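Local atomic coordinates of interleukin-20 receptor subunit beta (Homo sapiens, PDB entry 6DF3), a protein that pairs with a second receptor chain, IL20RA or IL22RA1, to form cell-surface receptors for the cytokines IL19, IL20 and IL24. Residues 11-16 and 103-108; 97-102 and 176-181. The protein carries 1 engineered substitution. One frame throughout, in Å; residues are numbered along the deposited sequence.

Contact 1: residues 11-16 and 103-108; sequences STNMKH and ILTRPG
The flat carboxamide of Asn13 meets Thr105 through both of its polar atoms, each bond somewhat tilted from the amide plane. Its ND2 donates to Thr105 OG1 at 2.7 Å, the hydroxyl lying 20° out of that plane, and its OD1 accepts from Thr105 N at 3.1 Å. OD1 takes a further hydrogen from a water 2.8 Å away, which also donates to Thr105 O. The amide is therefore fixed in rotation by three bonds on two atoms. With CG anti to the carbonyl carbon (chi1 -74°), the amide end approaches Thr105, and the two side chains cross at about a right angle. The imidazole of His16 has Met14 O over one face, offset toward the rim, and Ser11 OG in plane at its edge, hydrogen-bonded to ND1; the same hydroxyl also bonds Thr102 OG1.

Thr12 to Lys15 form a type I' turn, the hairpin connection between strands 8-12 and 15-19 of the first fibronectin type III domain, and 103-108 belongs to the linker leading into the second. One isolated beta bridge joins them at Thr12 and Ile103: Ile103 N donates to Ser11 O at 2.9 Å, and Asn13 N to Ile103 O at 2.8 Å with a nearly straight 171° N-H...O angle. CB and CG1 of Ile103 rest against the same Ser11 oxygen. CD2 of Leu104 comes back to within 4.0 Å of Asn13 OD1, while that leucine also packs on Val175 of the second domain.

Contact 2: residues 97-102 and 176-181; sequences FNRQST and KAIGRY. Engineered in segment 97-102: Gln100 (natural residue Asn).
Arg180 reaches back from the start of strand 180-189 and binds two backbone carbonyls of 97-102 through a single nitrogen. NH1 donates to Thr102 O at 2.7 Å, nearly straight at 173°, with the oxygen in the guanidinium plane and the nitrogen on a lone pair in the carbonyl plane. Its second bond, to Gln100 O at 2.8 Å, is more bent (139°), and NH2 adds a weak one to Thr102 O. The bend at chi3 (47°) turns the guanidinium edge onto these oxygens. A leucine in its place would probably leave the carbonyls of Gln100 and Thr102 without the NH1 donor they share.

Gln100, an engineered residue, donates from NE2 to Ile178 O at 2.7 Å, in the carbonyl plane but with the oxygen well out of the amide plane; its amide and the guanidinium of Arg180 are turned obliquely to each other. Within 97-102, Asn98 OD1 accepts from Gln100 N in an Asx turn, and Asn98 O accepts from both N and OG of Ser101.

Ile178 supplies the apolar part: CD1 meets Thr102 CG2 at 3.6 Å and CG2 packs 3.8 Å from Gln100 CA. The CB of Ala177 sits over one face of the Arg99 guanidinium, 3.7 Å from NH2, while Arg99 NE is hydrogen-bonded to Thr72 OG1, which also bonds Ala177 O. Gly179 and Arg180 form a G1 beta bulge opposite Val175, and this hairpin of the second fibronectin type III domain lies against the end of the first. Every hydrogen bond across the contact ends on a backbone oxygen, so the interdomain join probably depends on the path of both chain segments rather than on paired charges.

In the fold
Both contacts lie at the junction of the two fibronectin type III domains, their centres 10 Å apart, and share the connecting chain: 97-102 runs directly into 103-108. Contact 1 is the more superficial, resting on a beta bridge, an asparagine amide and a water, and ties the linker to a hairpin turn of the first domain. Contact 2, partly buried, joins the end of that domain to a hairpin of the second by an arginine on carbonyls over aliphatic packing. Thr102 connects them, its OG1 lying 2.6 Å from Ser11 OG and 3.1 Å from Met14 N, both probable hydrogen bonds, while Ser11 CB packs against Phe97 CZ.

Contact 1: residues 11-16 and 103-108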
loop_
_atom_site.group_PDB
_atom_site.type_symbol
_atom_site.label_atom_id
_atom_site.label_comp_id
_atom_site.label_asym_id
_atom_site.label_seq_id
_atom_site.Cartn_x
_atom_site.Cartn_y
_atom_site.Cartn_z
ATOM N N SER C 11 -4.730 0.861 -23.874
ATOM C CA SER C 11 -4.917 0.810 -22.470
ATOM C C SER C 11 -6.393 0.829 -22.185
ATOM O O SER C 11 -7.038 1.843 -22.396
ATOM C CB SER C 11 -4.215 1.950 -21.726
ATOM O OG SER C 11 -4.607 1.999 -20.329
ATOM N N THR C 12 -6.853 -0.289 -21.619
ATOM C CA THR C 12 -8.223 -0.602 -21.323
ATOM C C THR C 12 -8.335 -0.971 -19.829
ATOM O O THR C 12 -7.660 -1.935 -19.394
ATOM C CB THR C 12 -8.644 -1.858 -22.104
ATOM O OG1 THR C 12 -8.512 -1.580 -23.486
ATOM C CG2 THR C 12 -10.077 -2.109 -21.853
ATOM N N ASN C 13 -9.193 -0.251 -19.096
ATOM C CA ASN C 13 -9.429 -0.489 -17.629
ATOM C C ASN C 13 -8.108 -0.768 -16.827
ATOM O O ASN C 13 -7.932 -1.831 -16.207
ATOM C CB ASN C 13 -10.425 -1.625 -17.472
ATOM C CG ASN C 13 -11.819 -1.201 -17.817
ATOM O OD1 ASN C 13 -12.188 -0.026 -17.687
ATOM N ND2 ASN C 13 -12.600 -2.137 -18.304
ATOM N N MET C 14 -7.152 0.141 -16.970
ATOM C CA MET C 14 -5.797 0.019 -16.324
ATOM C C MET C 14 -4.959 -1.154 -16.704
ATOM O O MET C 14 -3.952 -1.392 -16.072
ATOM C CB MET C 14 -5.891 0.132 -14.796
ATOM C CG MET C 14 -6.468 1.453 -14.370
ATOM S SD MET C 14 -5.391 2.949 -14.645
ATOM C CE MET C 14 -4.262 2.749 -13.251
ATOM N N LYS C 15 -5.301 -1.865 -17.779
ATOM C CA LYS C 15 -4.381 -2.835 -18.401
ATOM C C LYS C 15 -3.702 -2.210 -19.636
ATOM O O LYS C 15 -4.400 -1.832 -20.604
ATOM C CB LYS C 15 -5.163 -4.063 -18.846
ATOM C CG LYS C 15 -4.237 -5.145 -19.335
ATOM C CD LYS C 15 -5.012 -6.320 -19.919
ATOM C CE LYS C 15 -4.034 -7.407 -20.345
ATOM N NZ LYS C 15 -4.608 -8.274 -21.407
ATOM N N HIS C 16 -2.374 -2.086 -19.639
ATOM C CA HIS C 16 -1.693 -1.425 -20.747
ATOM C C HIS C 16 -0.913 -2.375 -21.625
ATOM O O HIS C 16 0.085 -2.976 -21.193
ATOM C CB HIS C 16 -0.784 -0.312 -20.255
ATOM C CG HIS C 16 -1.246 0.329 -19.005
ATOM N ND1 HIS C 16 -2.461 0.978 -18.906
ATOM C CD2 HIS C 16 -0.631 0.462 -17.783
ATOM C CE1 HIS C 16 -2.623 1.392 -17.647
ATOM N NE2 HIS C 16 -1.520 1.101 -16.945
ATOM N N ILE C 103 -8.698 3.700 -20.989
ATOM C CA ILE C 103 -10.112 3.663 -21.423
ATOM C C ILE C 103 -10.899 2.978 -20.314
ATOM O O ILE C 103 -10.735 1.808 -20.086
ATOM C CB ILE C 103 -10.295 2.938 -22.761
ATOM C CG1 ILE C 103 -9.551 3.732 -23.851
ATOM C CG2 ILE C 103 -11.791 2.768 -23.060
ATOM C CD1 ILE C 103 -9.375 3.027 -25.181
ATOM N N LEU C 104 -11.748 3.726 -19.637
ATOM C CA LEU C 104 -12.607 3.154 -18.566
ATOM C C LEU C 104 -13.940 2.859 -19.210
ATOM O O LEU C 104 -14.632 3.793 -19.691
ATOM C CB LEU C 104 -12.827 4.156 -17.426
ATOM C CG LEU C 104 -11.593 4.576 -16.626
ATOM C CD1 LEU C 104 -11.997 5.276 -15.334
ATOM C CD2 LEU C 104 -10.729 3.377 -16.297
ATOM N N THR C 105 -14.290 1.583 -19.242
ATOM C CA THR C 105 -15.566 1.178 -19.783
ATOM C C THR C 105 -16.609 1.236 -18.663
ATOM O O THR C 105 -16.321 1.371 -17.444
ATOM C CB THR C 105 -15.443 -0.197 -20.492
ATOM O OG1 THR C 105 -14.640 -1.062 -19.716
ATOM C CG2 THR C 105 -14.630 -0.092 -21.764
ATOM N N ARG C 106 -17.855 1.263 -19.075
ATOM C CA ARG C 106 -18.887 0.921 -18.151
ATOM C C ARG C 106 -18.790 -0.557 -17.610
ATOM O O ARG C 106 -18.493 -1.506 -18.362
ATOM C CB ARG C 106 -20.214 1.247 -18.743
ATOM C CG ARG C 106 -20.575 0.459 -19.959
ATOM C CD ARG C 106 -21.317 1.419 -20.870
ATOM N NE ARG C 106 -22.064 0.747 -21.888
ATOM C CZ ARG C 106 -22.517 1.349 -22.972
ATOM N NH1 ARG C 106 -22.257 2.638 -23.219
ATOM N NH2 ARG C 106 -23.234 0.648 -23.834
ATOM N N PRO C 107 -18.987 -0.733 -16.260
ATOM C CA PRO C 107 -18.776 -2.062 -15.691
ATOM C C PRO C 107 -19.888 -3.012 -16.066
ATOM O O PRO C 107 -21.061 -2.603 -16.084
ATOM C CB PRO C 107 -18.756 -1.797 -14.150
ATOM C CG PRO C 107 -19.627 -0.565 -13.969
ATOM C CD PRO C 107 -19.321 0.267 -15.217
ATOM N N GLY C 108 -19.528 -4.273 -16.319
ATOM C CA GLY C 108 -20.505 -5.372 -16.413
ATOM C C GLY C 108 -21.055 -5.686 -15.019
ATOM O O GLY C 108 -20.476 -5.281 -13.987
HETATM O O HOH W 1 -14.179 0.921 -16.037
#

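Contact 2: residues 97-102 and 176-181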
loop_
_atom_site.group_PDB
_atom_site.type_symbol
_atom_site.label_atom_id
_atom_site.label_comp_id
_atom_site.label_asym_id
_atom_site.label_seq_id
_atom_site.Cartn_x
_atom_site.Cartn_y
_atom_site.Cartn_z
ATOM N N PHE C 97 3.268 7.500 -23.071
ATOM C CA PHE C 97 2.006 7.019 -22.502
ATOM C C PHE C 97 1.844 7.378 -20.978
ATOM O O PHE C 97 2.745 7.104 -20.145
ATOM C CB PHE C 97 1.969 5.490 -22.585
ATOM C CG PHE C 97 0.708 4.913 -22.016
ATOM C CD1 PHE C 97 -0.502 5.103 -22.698
ATOM C CD2 PHE C 97 0.720 4.264 -20.769
ATOM C CE1 PHE C 97 -1.676 4.629 -22.151
ATOM C CE2 PHE C 97 -0.443 3.759 -20.230
ATOM C CZ PHE C 97 -1.650 3.956 -20.898
ATOM N N ASN C 98 0.667 7.883 -20.633
ATOM C CA ASN C 98 0.248 8.227 -19.334
ATOM C C ASN C 98 -1.026 7.429 -19.022
ATOM O O ASN C 98 -2.090 7.633 -19.661
ATOM C CB ASN C 98 -0.034 9.737 -19.237
ATOM C CG ASN C 98 -0.232 10.210 -17.760
ATOM O OD1 ASN C 98 -0.803 9.490 -16.922
ATOM N ND2 ASN C 98 0.246 11.406 -17.447
ATOM N N ARG C 99 -0.991 6.627 -17.946
ATOM C CA ARG C 99 -2.163 5.852 -17.585
ATOM C C ARG C 99 -3.406 6.698 -17.237
ATOM O O ARG C 99 -4.443 6.143 -17.149
ATOM C CB ARG C 99 -1.867 4.852 -16.487
ATOM C CG ARG C 99 -1.646 5.486 -15.105
ATOM C CD ARG C 99 -1.026 4.468 -14.143
ATOM N NE ARG C 99 -0.906 5.055 -12.814
ATOM C CZ ARG C 99 -0.558 4.398 -11.730
ATOM N NH1 ARG C 99 -0.379 3.088 -11.758
ATOM N NH2 ARG C 99 -0.424 5.074 -10.601
ATOM N N GLN C 100 -3.272 7.993 -16.966
ATOM C CA GLN C 100 -4.402 8.925 -16.833
ATOM C C GLN C 100 -5.360 8.796 -18.065
ATOM O O GLN C 100 -6.505 9.027 -17.979
ATOM C CB GLN C 100 -3.817 10.342 -16.717
ATOM C CG GLN C 100 -4.770 11.543 -16.588
ATOM C CD GLN C 100 -5.240 11.728 -15.148
ATOM O OE1 GLN C 100 -4.430 11.709 -14.204
ATOM N NE2 GLN C 100 -6.549 11.903 -14.962
ATOM N N SER C 101 -4.839 8.417 -19.215
ATOM C CA SER C 101 -5.639 8.292 -20.396
ATOM C C SER C 101 -6.193 6.888 -20.590
ATOM O O SER C 101 -6.689 6.614 -21.644
ATOM C CB SER C 101 -4.805 8.720 -21.583
ATOM O OG SER C 101 -3.905 7.652 -21.883
ATOM N N THR C 102 -6.154 5.993 -19.593
ATOM C CA THR C 102 -6.706 4.660 -19.804
ATOM C C THR C 102 -8.228 4.712 -20.238
ATOM O O THR C 102 -8.933 5.694 -19.912
ATOM C CB THR C 102 -6.536 3.779 -18.646
ATOM O OG1 THR C 102 -6.774 2.435 -19.014
ATOM C CG2 THR C 102 -7.443 4.156 -17.480
ATOM N N LYS C 176 -8.784 5.708 -8.149
ATOM C CA LYS C 176 -8.068 6.702 -7.329
ATOM C C LYS C 176 -6.743 7.196 -7.978
ATOM O O LYS C 176 -6.496 8.393 -8.014
ATOM C CB LYS C 176 -7.807 6.129 -5.959
ATOM C CG LYS C 176 -7.341 7.169 -4.955
ATOM C CD LYS C 176 -7.222 6.592 -3.557
ATOM C CE LYS C 176 -8.595 6.385 -2.939
ATOM N NZ LYS C 176 -8.406 5.952 -1.532
ATOM N N ALA C 177 -5.944 6.291 -8.557
ATOM C CA ALA C 177 -4.672 6.649 -9.170
ATOM C C ALA C 177 -4.705 7.720 -10.273
ATOM O O ALA C 177 -3.663 8.358 -10.525
ATOM C CB ALA C 177 -3.998 5.447 -9.729
ATOM N N ILE C 178 -5.876 7.888 -10.920
ATOM C CA ILE C 178 -6.047 8.866 -12.007
ATOM C C ILE C 178 -7.172 9.890 -11.782
ATOM O O ILE C 178 -7.253 10.881 -12.513
ATOM C CB ILE C 178 -6.198 8.102 -13.353
ATOM C CG1 ILE C 178 -7.510 7.323 -13.422
ATOM C CG2 ILE C 178 -5.049 7.105 -13.505
ATOM C CD1 ILE C 178 -7.616 6.394 -14.618
ATOM N N GLY C 179 -8.011 9.674 -10.765
ATOM C CA GLY C 179 -8.998 10.655 -10.377
ATOM C C GLY C 179 -10.229 10.629 -11.266
ATOM O O GLY C 179 -10.967 11.605 -11.326
ATOM N N ARG C 180 -10.487 9.486 -11.898
ATOM C CA ARG C 180 -11.492 9.376 -12.956
ATOM C C ARG C 180 -12.494 8.298 -12.606
ATOM O O ARG C 180 -12.132 7.318 -11.978
ATOM C CB ARG C 180 -10.852 9.108 -14.328
ATOM C CG ARG C 180 -10.123 10.330 -14.892
ATOM C CD ARG C 180 -9.487 10.031 -16.265
ATOM N NE ARG C 180 -10.459 9.342 -17.123
ATOM C CZ ARG C 180 -10.237 8.333 -17.972
ATOM N NH1 ARG C 180 -9.035 7.788 -18.154
ATOM N NH2 ARG C 180 -11.272 7.849 -18.638
ATOM N N TYR C 181 -13.756 8.570 -12.984
ATOM C CA TYR C 181 -14.877 7.617 -12.983
ATOM C C TYR C 181 -15.217 7.287 -14.442
ATOM O O TYR C 181 -15.046 8.167 -15.331
ATOM C CB TYR C 181 -16.156 8.248 -12.364
ATOM C CG TYR C 181 -15.994 8.820 -10.958
ATOM C CD1 TYR C 181 -15.388 10.090 -10.756
ATOM C CD2 TYR C 181 -16.418 8.092 -9.830
ATOM C CE1 TYR C 181 -15.188 10.614 -9.471
ATOM C CE2 TYR C 181 -16.249 8.611 -8.525
ATOM C CZ TYR C 181 -15.641 9.876 -8.352
ATOM O OH TYR C 181 -15.439 10.392 -7.089
#